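Local structure of DUF2020 domain-containing protein (Corynebacterium diphtheriae, 3V7B) at residues F12-M17 against T51-P56; V71-M76 against G122-V127; R84-A89 against A118-P123. The protein is of unknown function but belongs to the DUF2020 family, grouped with the Mog1p and PsbP proteins, and folds around an antiparallel sheet. All blocks are in the same frame, centred on the assembly; numbering follows the deposited sequence. Where two conformers were deposited one is given.

Starting at the N terminus, contact 1 brings the segment 12-17 against 51-56, the loop between strands 46-50 and 57-61, and so closes a loop that holds helix 33-40 and strand 46-50. The Cys28-Cys58 disulfide crosses this closure. Contact 1 is complete before contact 2 opens at 71-76; its partner, 122-127, comes only after helix 79-89 and three further strands in the sequence. Contact 3, between 84-89 and 118-123, opens within the loop of contact 2 and ends on the same hairpin, sharing Gly122 and Pro123 with it. Together contacts 2 and 3 tie the middle of the sheet to helix 79-89, while Pro16 and Phe53 link contact 1 to strand 69-75.

Contact 1: F12-M17 against T51-P56; sequences FDALPM and TRFDTP
Phe53 meets Ala14, Leu15 and Pro16 where an N-terminal segment without regular structure crosses the loop between strands 46-50 and 57-61, beside the antiparallel sheet of an alpha-beta-alpha sandwich; Pro16 packs on strands 57-61 and 69-75. The contact shows how two loops can share one buried aromatic ring, with the Arg52 and Met17 side the more exposed. On the packed side, the Phe53 edge faces the methyl of Ala14, with Phe53 CZ 4.5 Å from Ala14 CB, and Phe53 CE2 comes obliquely within 4.2 Å of Pro16 CA. With CG anti to its carbonyl carbon (chi1 -56°), the ring reaches across to these residues, and it also lies against Leu10 and Arg74.

The outer side is looser. Arg52 bends at chi3 and brings the edge of its guanidinium to Leu15, whose O lies in the guanidinium plane. The resulting bond, Arg52 NH2 to Leu15 O at 3.1 Å, is weak, since its N-H...O angle is 121°. Met17, a selenomethionine modelled in two conformers, lies beside the same nitrogen. The stronger partner of Arg52 is Asp50, whose OD2 forms a salt bridge with Arg52 NH2 and accepts a hydrogen bond from Met17 N.

Contact 2: V71-M76 against G122-V127; sequences VMVRHM and GPVAVV
Met72 pairs with Val127 and Arg74 with Ala125 in hydrogen-bonded antiparallel pairs, the two strand axes coming within 4.7 Å of each other at 169°. Between and beyond them, Val73 with Val126 and His75 with Val124 form the non-hydrogen-bonded pairs. The bonds are short and nearly straight: Arg74 N reaches Ala125 O at 2.7 Å, and Val127 N reaches Met72 O at 2.8 Å. Past the strand ends, Met76 N continues the pattern with a 2.9 Å bond to Pro123 O.

The two faces are packed differently. On one, the imidazole of His75 runs beside Val124 and points the same way; Val124 CG1 lies over a face of the ring, while Val124 CG2 approaches His75 CD2 at 3.7 Å. Farther along, Val73 CG2 meets Val126 CG2 at 4.2 Å, and helix 135-149 packs on these valines through Leu149 and Ile146.

The other face bears Met72, Arg74, Ala125 and Val127. Met72, a selenomethionine, extends alongside Val127 and turns at chi3 (66°) to set Met72 CE 4.2 Å from Val127 CG2. Arg74 meets Ala125 through its CB, then curls at chi2 and chi3 away from the partner strand. The buried guanidinium has all three nitrogens engaged, NE in a salt bridge with Asp7 and the other two with Leu10 O and Pro11 O, and the selenium of Met76 covers part of one face. Helix 79-89 lies over Ala125 and Val127. With this helix on one face and helix 135-149 on the other, the paired strands form the centre of an alpha-beta-alpha sandwich, consistent with the Mog1p/PsbP clan.

Contact 3: R84-A89 against A118-P123; sequences RVVDWA and AVQKGP
Val86 and Ala118 mark the nearest backbone approach, 5.4 Å between their CA atoms, where helix 84-89 runs almost antiparallel to strand 118-121, at 169° and with the axes 7.5 Å apart. This is a compact example of a helix laid on a sheet through small side chains. Val86 supplies most of the helix's share of the buried surface. Its two methyls sit on successive peptides of the strand: Val86 CG1, anti to the backbone N at chi1 168°, lies 3.4 Å from Ala118 O, and Val86 CG2 presses on the next peptide, 3.5 Å from Val119 C. Val86 CG2 also meets the aliphatic part of Gln120, 3.7 Å from Gln120 CB. One helical turn on, Ala89 adds a methyl-to-methyl contact, its CB 4.0 Å from Ala118 CB.

Around this point the helix also rests on the adjoining strand 124-130, Val86 on Ala125 and both Val85 and Ala89 on Val127, while Gln120 lies against Glu79, Ala82 and Ile83 earlier in the helix. The strand spends backbone hydrogen bonds within the sheet, as Ala118 does with Gly107 and Val119 with Val126. No hydrogen bond joins 84-89 to 118-123, so van der Waals packing of methyls on methyls and on the strand's peptides is probably what joins them.

Contact 1: F12-M17 against T51-P56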
ATOM      1  N   PHE A  12      -6.615  12.485  -3.658  1.00 17.09           N
ATOM      2  CA  PHE A  12      -6.013  11.880  -2.416  1.00 17.93           C
ATOM      3  C   PHE A  12      -6.605  10.497  -2.036  1.00 16.98           C
ATOM      4  O   PHE A  12      -5.913   9.648  -1.416  1.00 17.80           O
ATOM      5  CB  PHE A  12      -6.162  12.822  -1.224  1.00 17.88           C
ATOM      6  CG  PHE A  12      -7.529  12.855  -0.643  1.00 18.33           C
ATOM      7  CD1 PHE A  12      -8.571  13.540  -1.314  1.00 19.73           C
ATOM      8  CD2 PHE A  12      -7.837  12.169   0.509  1.00 17.57           C
ATOM      9  CE1 PHE A  12      -9.861  13.508  -0.812  1.00 19.45           C
ATOM     10  CE2 PHE A  12      -9.151  12.202   1.064  1.00 18.66           C
ATOM     11  CZ  PHE A  12     -10.143  12.854   0.393  1.00 18.27           C
ATOM     12  N   ASP A  13      -7.850  10.256  -2.416  1.00 16.98           N
ATOM     13  CA  ASP A  13      -8.572   9.056  -1.967  1.00 17.48           C
ATOM     14  C   ASP A  13      -8.711   8.017  -3.119  1.00 16.65           C
ATOM     15  O   ASP A  13      -9.537   7.151  -3.045  1.00 18.09           O
ATOM     16  CB  ASP A  13      -9.948   9.414  -1.383  1.00 20.39           C
ATOM     17  CG  ASP A  13     -10.849  10.218  -2.364  1.00 22.16           C
ATOM     18  OD1 ASP A  13     -10.415  10.682  -3.463  1.00 22.16           O
ATOM     19  OD2 ASP A  13     -11.993  10.443  -1.945  1.00 24.08           O
ATOM     20  N   ALA A  14      -7.916   8.170  -4.196  1.00 16.71           N
ATOM     21  CA  ALA A  14      -7.880   7.173  -5.283  1.00 16.28           C
ATOM     22  C   ALA A  14      -7.401   5.818  -4.767  1.00 17.94           C
ATOM     23  O   ALA A  14      -6.444   5.726  -3.930  1.00 15.73           O
ATOM     24  CB  ALA A  14      -6.985   7.611  -6.456  1.00 15.96           C
ATOM     25  N   LEU A  15      -8.023   4.757  -5.294  1.00 16.68           N
ATOM     26  CA  LEU A  15      -7.613   3.430  -4.892  1.00 16.96           C
ATOM     27  C   LEU A  15      -7.101   2.684  -6.130  1.00 17.49           C
ATOM     28  O   LEU A  15      -7.600   2.893  -7.213  1.00 16.55           O
ATOM     29  CB  LEU A  15      -8.771   2.656  -4.291  1.00 18.94           C
ATOM     30  CG  LEU A  15      -9.246   3.146  -2.925  1.00 21.14           C
ATOM     31  CD1 LEU A  15     -10.554   2.470  -2.544  1.00 22.72           C
ATOM     32  CD2 LEU A  15      -8.180   2.830  -1.905  1.00 18.36           C
ATOM     33  N   PRO A  16      -6.129   1.780  -5.966  1.00 17.86           N
ATOM     34  CA  PRO A  16      -5.609   0.969  -7.094  1.00 17.24           C
ATOM     35  C   PRO A  16      -6.702   0.148  -7.780  1.00 19.24           C
ATOM     36  O   PRO A  16      -7.544  -0.420  -7.096  1.00 17.87           O
ATOM     37  CB  PRO A  16      -4.643   0.044  -6.421  1.00 16.34           C
ATOM     38  CG  PRO A  16      -4.254   0.750  -5.157  1.00 16.67           C
ATOM     39  CD  PRO A  16      -5.469   1.432  -4.701  1.00 16.98           C
HETATM   40  N   MSE A  17      -6.631   0.011  -9.093  1.00 20.78           N
HETATM   41  CA  MSE A  17      -7.621  -0.789  -9.845  0.60 23.39           C
HETATM   42  C   MSE A  17      -6.911  -1.476 -11.023  1.00 22.19           C
HETATM   43  O   MSE A  17      -6.983  -1.031 -12.172  1.00 21.95           O
HETATM   44  CB  MSE A  17      -8.805   0.082 -10.348  0.60 27.25           C
HETATM   45  CG  MSE A  17      -9.542   0.925  -9.291  0.60 31.35           C
HETATM   46 SE   MSE A  17     -10.958   2.067 -10.102  0.51 45.20          SE
HETATM   47  CE  MSE A  17     -12.224   0.565 -10.306  0.60 38.57           C
ATOM     48  N   THR A  51      -0.883   1.182 -13.406  1.00 16.05           N
ATOM     49  CA  THR A  51       0.128   2.099 -13.905  1.00 16.79           C
ATOM     50  C   THR A  51      -0.380   3.537 -14.031  1.00 16.82           C
ATOM     51  O   THR A  51       0.305   4.402 -14.635  1.00 17.12           O
ATOM     52  CB  THR A  51       0.624   1.648 -15.276  1.00 18.99           C
ATOM     53  OG1 THR A  51      -0.494   1.540 -16.150  1.00 20.73           O
ATOM     54  CG2 THR A  51       1.294   0.310 -15.139  1.00 20.14           C
ATOM     55  N   ARG A  52      -1.577   3.803 -13.510  1.00 16.16           N
ATOM     56  CA  ARG A  52      -1.984   5.255 -13.379  1.00 16.78           C
ATOM     57  C   ARG A  52      -1.052   6.075 -12.503  1.00 16.22           C
ATOM     58  O   ARG A  52      -0.857   7.288 -12.728  1.00 15.55           O
ATOM     59  CB  ARG A  52      -3.430   5.415 -12.917  1.00 16.12           C
ATOM     60  CG  ARG A  52      -4.415   4.924 -13.938  1.00 16.49           C
ATOM     61  CD  ARG A  52      -5.852   5.003 -13.419  1.00 17.31           C
ATOM     62  NE  ARG A  52      -5.970   4.260 -12.161  1.00 17.43           N
ATOM     63  CZ  ARG A  52      -6.933   4.457 -11.246  1.00 17.99           C
ATOM     64  NH1 ARG A  52      -7.914   5.341 -11.458  1.00 17.43           N
ATOM     65  NH2 ARG A  52      -6.957   3.754 -10.102  1.00 17.25           N
ATOM     66  N   PHE A  53      -0.422   5.382 -11.582  1.00 15.51           N
ATOM     67  CA  PHE A  53       0.509   5.995 -10.610  1.00 15.83           C
ATOM     68  C   PHE A  53       1.904   5.971 -11.203  1.00 15.49           C
ATOM     69  O   PHE A  53       2.244   5.001 -11.842  1.00 16.14           O
ATOM     70  CB  PHE A  53       0.439   5.233  -9.323  1.00 15.45           C
ATOM     71  CG  PHE A  53      -0.971   5.152  -8.761  1.00 14.98           C
ATOM     72  CD1 PHE A  53      -1.500   6.163  -7.957  1.00 16.28           C
ATOM     73  CD2 PHE A  53      -1.776   4.114  -9.091  1.00 15.94           C
ATOM     74  CE1 PHE A  53      -2.844   6.111  -7.461  1.00 15.72           C
ATOM     75  CE2 PHE A  53      -3.095   4.014  -8.602  1.00 15.86           C
ATOM     76  CZ  PHE A  53      -3.628   5.010  -7.788  1.00 16.12           C
ATOM     77  N   ASP A  54       2.691   7.009 -10.961  1.00 17.90           N
ATOM     78  CA  ASP A  54       4.093   7.025 -11.464  1.00 20.88           C
ATOM     79  C   ASP A  54       4.805   5.707 -11.080  1.00 22.01           C
ATOM     80  O   ASP A  54       5.429   5.037 -11.918  1.00 22.36           O
ATOM     81  CB  ASP A  54       4.906   8.183 -10.885  1.00 23.78           C
ATOM     82  CG  ASP A  54       4.347   9.572 -11.214  1.00 24.27           C
ATOM     83  OD1 ASP A  54       3.431   9.692 -12.060  1.00 24.64           O
ATOM     84  OD2 ASP A  54       4.860  10.520 -10.576  1.00 24.83           O
ATOM     85  N   THR A  55       4.699   5.339  -9.799  1.00 19.66           N
ATOM     86  CA  THR A  55       5.100   4.017  -9.332  1.00 19.71           C
ATOM     87  C   THR A  55       3.865   3.164  -9.328  1.00 17.42           C
ATOM     88  O   THR A  55       2.918   3.451  -8.558  1.00 15.38           O
ATOM     89  CB  THR A  55       5.710   4.046  -7.903  1.00 19.36           C
ATOM     90  OG1 THR A  55       6.907   4.831  -7.946  1.00 21.58           O
ATOM     91  CG2 THR A  55       6.036   2.644  -7.480  1.00 17.17           C
ATOM     92  N   PRO A  56       3.831   2.118 -10.168  1.00 17.64           N
ATOM     93  CA  PRO A  56       2.567   1.366 -10.197  1.00 16.94           C
ATOM     94  C   PRO A  56       2.145   0.835  -8.870  1.00 16.89           C
ATOM     95  O   PRO A  56       2.965   0.362  -8.119  1.00 18.26           O
ATOM     96  CB  PRO A  56       2.877   0.199 -11.151  1.00 17.90           C
ATOM     97  CG  PRO A  56       3.941   0.729 -12.041  1.00 20.20           C
ATOM     98  CD  PRO A  56       4.821   1.468 -11.048  1.00 19.43           C
TER

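Contact 2: V71-M76 against G122-V127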
ATOM      1  N   VAL A  71      -0.798  -2.384  -2.240  1.00 11.69           N
ATOM      2  CA  VAL A  71       0.319  -1.502  -1.962  1.00 12.35           C
ATOM      3  C   VAL A  71       0.229  -0.362  -2.944  1.00 12.19           C
ATOM      4  O   VAL A  71       0.182  -0.586  -4.155  1.00 10.03           O
ATOM      5  CB  VAL A  71       1.702  -2.196  -2.105  1.00 13.06           C
ATOM      6  CG1 VAL A  71       2.845  -1.209  -1.933  1.00 13.52           C
ATOM      7  CG2 VAL A  71       1.812  -3.370  -1.078  1.00 12.66           C
HETATM    8  N   MSE A  72       0.149   0.851  -2.388  1.00 11.98           N
HETATM    9  CA  MSE A  72       0.008   2.055  -3.172  1.00 11.78           C
HETATM   10  C   MSE A  72       1.053   3.123  -2.835  1.00 12.60           C
HETATM   11  O   MSE A  72       1.210   3.530  -1.678  1.00 13.45           O
HETATM   12  CB  MSE A  72      -1.398   2.641  -3.067  1.00 11.99           C
HETATM   13  CG  MSE A  72      -1.597   3.936  -3.953  1.00 13.47           C
HETATM   14 SE   MSE A  72      -3.447   4.534  -3.850  0.86 14.40          SE
HETATM   15  CE  MSE A  72      -3.373   5.012  -1.940  1.00 15.38           C
ATOM     16  N   VAL A  73       1.793   3.538  -3.873  1.00 11.94           N
ATOM     17  CA  VAL A  73       2.766   4.599  -3.837  1.00 12.68           C
ATOM     18  C   VAL A  73       2.258   5.876  -4.526  1.00 12.28           C
ATOM     19  O   VAL A  73       1.857   5.866  -5.668  1.00 15.31           O
ATOM     20  CB  VAL A  73       4.132   4.171  -4.430  1.00 13.59           C
ATOM     21  CG1 VAL A  73       5.144   5.357  -4.316  1.00 14.67           C
ATOM     22  CG2 VAL A  73       4.670   2.961  -3.631  1.00 12.25           C
ATOM     23  N   ARG A  74       2.217   7.004  -3.801  1.00 13.22           N
ATOM     24  CA  ARG A  74       1.634   8.225  -4.292  1.00 13.57           C
ATOM     25  C   ARG A  74       2.706   9.312  -4.371  1.00 15.11           C
ATOM     26  O   ARG A  74       3.465   9.509  -3.455  1.00 16.20           O
ATOM     27  CB  ARG A  74       0.557   8.754  -3.380  1.00 13.45           C
ATOM     28  CG  ARG A  74      -0.777   8.080  -3.413  1.00 13.25           C
ATOM     29  CD  ARG A  74      -1.325   7.691  -4.712  1.00 13.44           C
ATOM     30  NE  ARG A  74      -1.480   8.851  -5.628  1.00 13.67           N
ATOM     31  CZ  ARG A  74      -2.536   9.637  -5.733  1.00 14.89           C
ATOM     32  NH1 ARG A  74      -3.630   9.384  -5.072  1.00 14.56           N
ATOM     33  NH2 ARG A  74      -2.512  10.661  -6.581  1.00 15.26           N
ATOM     34  N   HIS A  75       2.809   9.951  -5.480  1.00 16.45           N
ATOM     35  CA  HIS A  75       3.648  11.151  -5.552  1.00 18.33           C
ATOM     36  C   HIS A  75       2.680  12.316  -5.685  1.00 18.49           C
ATOM     37  O   HIS A  75       2.045  12.552  -6.754  1.00 18.28           O
ATOM     38  CB  HIS A  75       4.621  11.071  -6.719  1.00 22.79           C
ATOM     39  CG  HIS A  75       5.744  10.089  -6.515  1.00 25.65           C
ATOM     40  ND1 HIS A  75       5.557   8.723  -6.586  1.00 29.14           N
ATOM     41  CD2 HIS A  75       7.105  10.285  -6.314  1.00 27.23           C
ATOM     42  CE1 HIS A  75       6.727   8.103  -6.372  1.00 26.67           C
ATOM     43  NE2 HIS A  75       7.682   9.055  -6.205  1.00 27.99           N
HETATM   44  N   MSE A  76       2.488  13.027  -4.595  1.00 19.34           N
HETATM   45  CA  MSE A  76       1.518  14.145  -4.561  1.00 19.13           C
HETATM   46  C   MSE A  76       2.202  15.472  -4.957  1.00 18.82           C
HETATM   47  O   MSE A  76       3.427  15.583  -4.921  1.00 19.34           O
HETATM   48  CB  MSE A  76       0.858  14.290  -3.187  1.00 17.34           C
HETATM   49  CG  MSE A  76       0.125  13.014  -2.676  1.00 16.81           C
HETATM   50 SE   MSE A  76      -1.141  12.226  -3.988  0.86 14.47          SE
HETATM   51  CE  MSE A  76      -2.597  13.477  -3.709  1.00 15.60           C
ATOM     52  N   GLY A 122       7.871  13.957   2.884  1.00 16.51           N
ATOM     53  CA  GLY A 122       7.759  15.010   1.877  1.00 16.25           C
ATOM     54  C   GLY A 122       6.454  14.789   1.103  1.00 16.84           C
ATOM     55  O   GLY A 122       5.486  14.434   1.693  1.00 16.45           O
ATOM     56  N   PRO A 123       6.468  14.896  -0.230  1.00 17.04           N
ATOM     57  CA  PRO A 123       5.246  14.721  -0.960  1.00 16.90           C
ATOM     58  C   PRO A 123       4.948  13.287  -1.415  1.00 16.49           C
ATOM     59  O   PRO A 123       3.993  13.086  -2.134  1.00 18.19           O
ATOM     60  CB  PRO A 123       5.440  15.607  -2.183  1.00 18.46           C
ATOM     61  CG  PRO A 123       6.874  15.489  -2.448  1.00 18.82           C
ATOM     62  CD  PRO A 123       7.523  15.485  -1.073  1.00 18.88           C
ATOM     63  N   VAL A 124       5.711  12.331  -0.947  1.00 15.84           N
ATOM     64  CA  VAL A 124       5.493  10.934  -1.285  1.00 14.90           C
ATOM     65  C   VAL A 124       4.740  10.250  -0.177  1.00 13.63           C
ATOM     66  O   VAL A 124       5.079  10.373   1.030  1.00 15.16           O
ATOM     67  CB  VAL A 124       6.830  10.220  -1.540  1.00 15.07           C
ATOM     68  CG1 VAL A 124       6.616   8.733  -1.898  1.00 15.74           C
ATOM     69  CG2 VAL A 124       7.543  10.979  -2.671  1.00 15.57           C
ATOM     70  N   ALA A 125       3.705   9.495  -0.570  1.00 14.67           N
ATOM     71  CA  ALA A 125       2.987   8.662   0.406  1.00 12.96           C
ATOM     72  C   ALA A 125       3.010   7.168  -0.014  1.00 12.25           C
ATOM     73  O   ALA A 125       2.972   6.861  -1.181  1.00 12.83           O
ATOM     74  CB  ALA A 125       1.550   9.169   0.624  1.00 14.42           C
ATOM     75  N   VAL A 126       3.122   6.282   0.966  1.00 11.49           N
ATOM     76  CA  VAL A 126       3.114   4.844   0.781  1.00 12.15           C
ATOM     77  C   VAL A 126       2.023   4.270   1.712  1.00 11.77           C
ATOM     78  O   VAL A 126       2.083   4.448   2.944  1.00 13.97           O
ATOM     79  CB  VAL A 126       4.502   4.214   1.080  1.00 11.90           C
ATOM     80  CG1 VAL A 126       4.461   2.679   1.066  1.00 10.85           C
ATOM     81  CG2 VAL A 126       5.583   4.729   0.113  1.00 11.68           C
ATOM     82  N   VAL A 127       1.037   3.579   1.152  1.00 11.20           N
ATOM     83  CA  VAL A 127      -0.046   2.972   1.952  1.00 11.97           C
ATOM     84  C   VAL A 127      -0.109   1.464   1.617  1.00 11.69           C
ATOM     85  O   VAL A 127      -0.102   1.065   0.454  1.00 12.16           O
ATOM     86  CB  VAL A 127      -1.442   3.610   1.610  1.00 12.76           C
ATOM     87  CG1 VAL A 127      -2.581   2.973   2.381  1.00 13.01           C
ATOM     88  CG2 VAL A 127      -1.431   5.157   1.769  1.00 12.62           C
TER

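Contact 3: R84-A89 against A118-P123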
ATOM      1  N   ARG A  84      -2.678  14.343   3.521  1.00 15.77           N
ATOM      2  CA  ARG A  84      -4.122  14.116   3.370  1.00 15.23           C
ATOM      3  C   ARG A  84      -4.403  12.658   3.025  1.00 14.59           C
ATOM      4  O   ARG A  84      -5.332  12.021   3.573  1.00 14.48           O
ATOM      5  CB  ARG A  84      -4.620  15.054   2.269  1.00 16.61           C
ATOM      6  CG  ARG A  84      -6.122  15.085   2.104  1.00 17.52           C
ATOM      7  CD  ARG A  84      -6.513  16.073   1.012  1.00 20.14           C
ATOM      8  NE  ARG A  84      -7.942  16.157   0.915  1.00 21.47           N
ATOM      9  CZ  ARG A  84      -8.601  16.709  -0.102  1.00 22.72           C
ATOM     10  NH1 ARG A  84      -7.960  17.271  -1.129  1.00 23.18           N
ATOM     11  NH2 ARG A  84      -9.907  16.719  -0.071  1.00 23.12           N
ATOM     12  N   VAL A  85      -3.593  12.099   2.149  1.00 14.87           N
ATOM     13  CA  VAL A  85      -3.638  10.656   1.787  1.00 13.18           C
ATOM     14  C   VAL A  85      -3.433   9.786   3.040  1.00 13.56           C
ATOM     15  O   VAL A  85      -4.246   8.918   3.373  1.00 12.89           O
ATOM     16  CB  VAL A  85      -2.543  10.270   0.756  1.00 13.55           C
ATOM     17  CG1 VAL A  85      -2.554   8.753   0.486  1.00 12.98           C
ATOM     18  CG2 VAL A  85      -2.777  11.027  -0.574  1.00 12.58           C
ATOM     19  N   VAL A  86      -2.361  10.063   3.756  1.00 13.78           N
ATOM     20  CA  VAL A  86      -2.036   9.292   4.913  1.00 14.68           C
ATOM     21  C   VAL A  86      -3.157   9.373   5.991  1.00 14.65           C
ATOM     22  O   VAL A  86      -3.538   8.364   6.554  1.00 15.72           O
ATOM     23  CB  VAL A  86      -0.658   9.689   5.465  1.00 14.96           C
ATOM     24  CG1 VAL A  86      -0.453   9.082   6.836  1.00 14.40           C
ATOM     25  CG2 VAL A  86       0.500   9.277   4.531  1.00 13.96           C
ATOM     26  N   ASP A  87      -3.698  10.584   6.229  1.00 15.90           N
ATOM     27  CA  ASP A  87      -4.755  10.776   7.198  1.00 17.05           C
ATOM     28  C   ASP A  87      -6.043  10.144   6.724  1.00 18.16           C
ATOM     29  O   ASP A  87      -6.853   9.679   7.537  1.00 17.14           O
ATOM     30  CB  ASP A  87      -4.978  12.296   7.468  1.00 17.23           C
ATOM     31  CG  ASP A  87      -3.862  12.922   8.221  1.00 17.47           C
ATOM     32  OD1 ASP A  87      -2.869  12.208   8.578  1.00 18.45           O
ATOM     33  OD2 ASP A  87      -3.995  14.152   8.503  1.00 17.40           O
ATOM     34  N   TRP A  88      -6.269  10.094   5.429  1.00 16.00           N
ATOM     35  CA  TRP A  88      -7.452   9.375   4.916  1.00 16.40           C
ATOM     36  C   TRP A  88      -7.345   7.876   5.137  1.00 18.14           C
ATOM     37  O   TRP A  88      -8.275   7.272   5.712  1.00 18.21           O
ATOM     38  CB  TRP A  88      -7.623   9.730   3.457  1.00 16.58           C
ATOM     39  CG  TRP A  88      -8.420   8.770   2.636  1.00 16.75           C
ATOM     40  CD1 TRP A  88      -9.800   8.593   2.620  1.00 19.28           C
ATOM     41  CD2 TRP A  88      -7.885   7.796   1.654  1.00 17.15           C
ATOM     42  NE1 TRP A  88     -10.154   7.571   1.732  1.00 19.04           N
ATOM     43  CE2 TRP A  88      -9.053   7.071   1.112  1.00 18.64           C
ATOM     44  CE3 TRP A  88      -6.612   7.476   1.181  1.00 16.02           C
ATOM     45  CZ2 TRP A  88      -8.916   6.077   0.150  1.00 17.02           C
ATOM     46  CZ3 TRP A  88      -6.485   6.463   0.245  1.00 15.96           C
ATOM     47  CH2 TRP A  88      -7.614   5.791  -0.271  1.00 17.66           C
ATOM     48  N   ALA A  89      -6.170   7.299   4.810  1.00 16.58           N
ATOM     49  CA  ALA A  89      -5.956   5.847   4.916  1.00 16.43           C
ATOM     50  C   ALA A  89      -5.876   5.380   6.380  1.00 16.35           C
ATOM     51  O   ALA A  89      -6.325   4.292   6.706  1.00 16.38           O
ATOM     52  CB  ALA A  89      -4.708   5.426   4.186  1.00 16.25           C
ATOM     53  N   ALA A 118       0.332   3.412   6.757  1.00 13.15           N
ATOM     54  CA  ALA A 118       0.352   4.583   5.865  1.00 12.95           C
ATOM     55  C   ALA A 118       1.296   5.645   6.349  1.00 12.48           C
ATOM     56  O   ALA A 118       1.204   6.139   7.459  1.00 12.57           O
ATOM     57  CB  ALA A 118      -1.045   5.153   5.685  1.00 13.40           C
ATOM     58  N   VAL A 119       2.290   5.973   5.511  1.00 12.38           N
ATOM     59  CA  VAL A 119       3.295   6.924   5.891  1.00 11.48           C
ATOM     60  C   VAL A 119       3.640   7.852   4.759  1.00 11.30           C
ATOM     61  O   VAL A 119       3.440   7.537   3.607  1.00 11.84           O
ATOM     62  CB  VAL A 119       4.615   6.286   6.371  1.00 11.97           C
ATOM     63  CG1 VAL A 119       4.418   5.588   7.781  1.00 11.07           C
ATOM     64  CG2 VAL A 119       5.156   5.305   5.267  1.00 11.44           C
ATOM     65  N   GLN A 120       4.063   9.036   5.125  1.00 11.92           N
ATOM     66  CA  GLN A 120       4.617   9.966   4.114  1.00 12.62           C
ATOM     67  C   GLN A 120       5.954  10.542   4.514  1.00 13.47           C
ATOM     68  O   GLN A 120       6.330  10.600   5.680  1.00 13.82           O
ATOM     69  CB  GLN A 120       3.621  11.070   3.800  1.00 13.74           C
ATOM     70  CG  GLN A 120       3.234  12.032   4.911  1.00 14.15           C
ATOM     71  CD  GLN A 120       4.275  12.978   5.439  1.00 15.12           C
ATOM     72  OE1 GLN A 120       5.097  13.614   4.720  1.00 15.82           O
ATOM     73  NE2 GLN A 120       4.243  13.120   6.710  1.00 15.78           N
ATOM     74  N   LYS A 121       6.641  11.027   3.487  1.00 14.06           N
ATOM     75  CA  LYS A 121       7.955  11.629   3.577  1.00 15.03           C
ATOM     76  C   LYS A 121       7.894  12.684   2.490  1.00 15.22           C
ATOM     77  O   LYS A 121       7.812  12.362   1.301  1.00 15.26           O
ATOM     78  CB  LYS A 121       9.097  10.640   3.291  1.00 16.31           C
ATOM     79  CG  LYS A 121      10.465  11.301   3.453  1.00 18.87           C
ATOM     80  CD  LYS A 121      11.658  10.330   3.529  1.00 22.21           C
ATOM     81  CE  LYS A 121      12.147   9.851   2.178  1.00 24.01           C
ATOM     82  NZ  LYS A 121      13.629   9.523   2.214  1.00 25.44           N
ATOM     83  N   GLY A 122       7.871  13.957   2.884  1.00 16.51           N
ATOM     84  CA  GLY A 122       7.759  15.010   1.877  1.00 16.25           C
ATOM     85  C   GLY A 122       6.454  14.789   1.103  1.00 16.84           C
ATOM     86  O   GLY A 122       5.486  14.434   1.693  1.00 16.45           O
ATOM     87  N   PRO A 123       6.468  14.896  -0.230  1.00 17.04           N
ATOM     88  CA  PRO A 123       5.246  14.721  -0.960  1.00 16.90           C
ATOM     89  C   PRO A 123       4.948  13.287  -1.415  1.00 16.49           C
ATOM     90  O   PRO A 123       3.993  13.086  -2.134  1.00 18.19           O
ATOM     91  CB  PRO A 123       5.440  15.607  -2.183  1.00 18.46           C
ATOM     92  CG  PRO A 123       6.874  15.489  -2.448  1.00 18.82           C
ATOM     93  CD  PRO A 123       7.523  15.485  -1.073  1.00 18.88           C
TER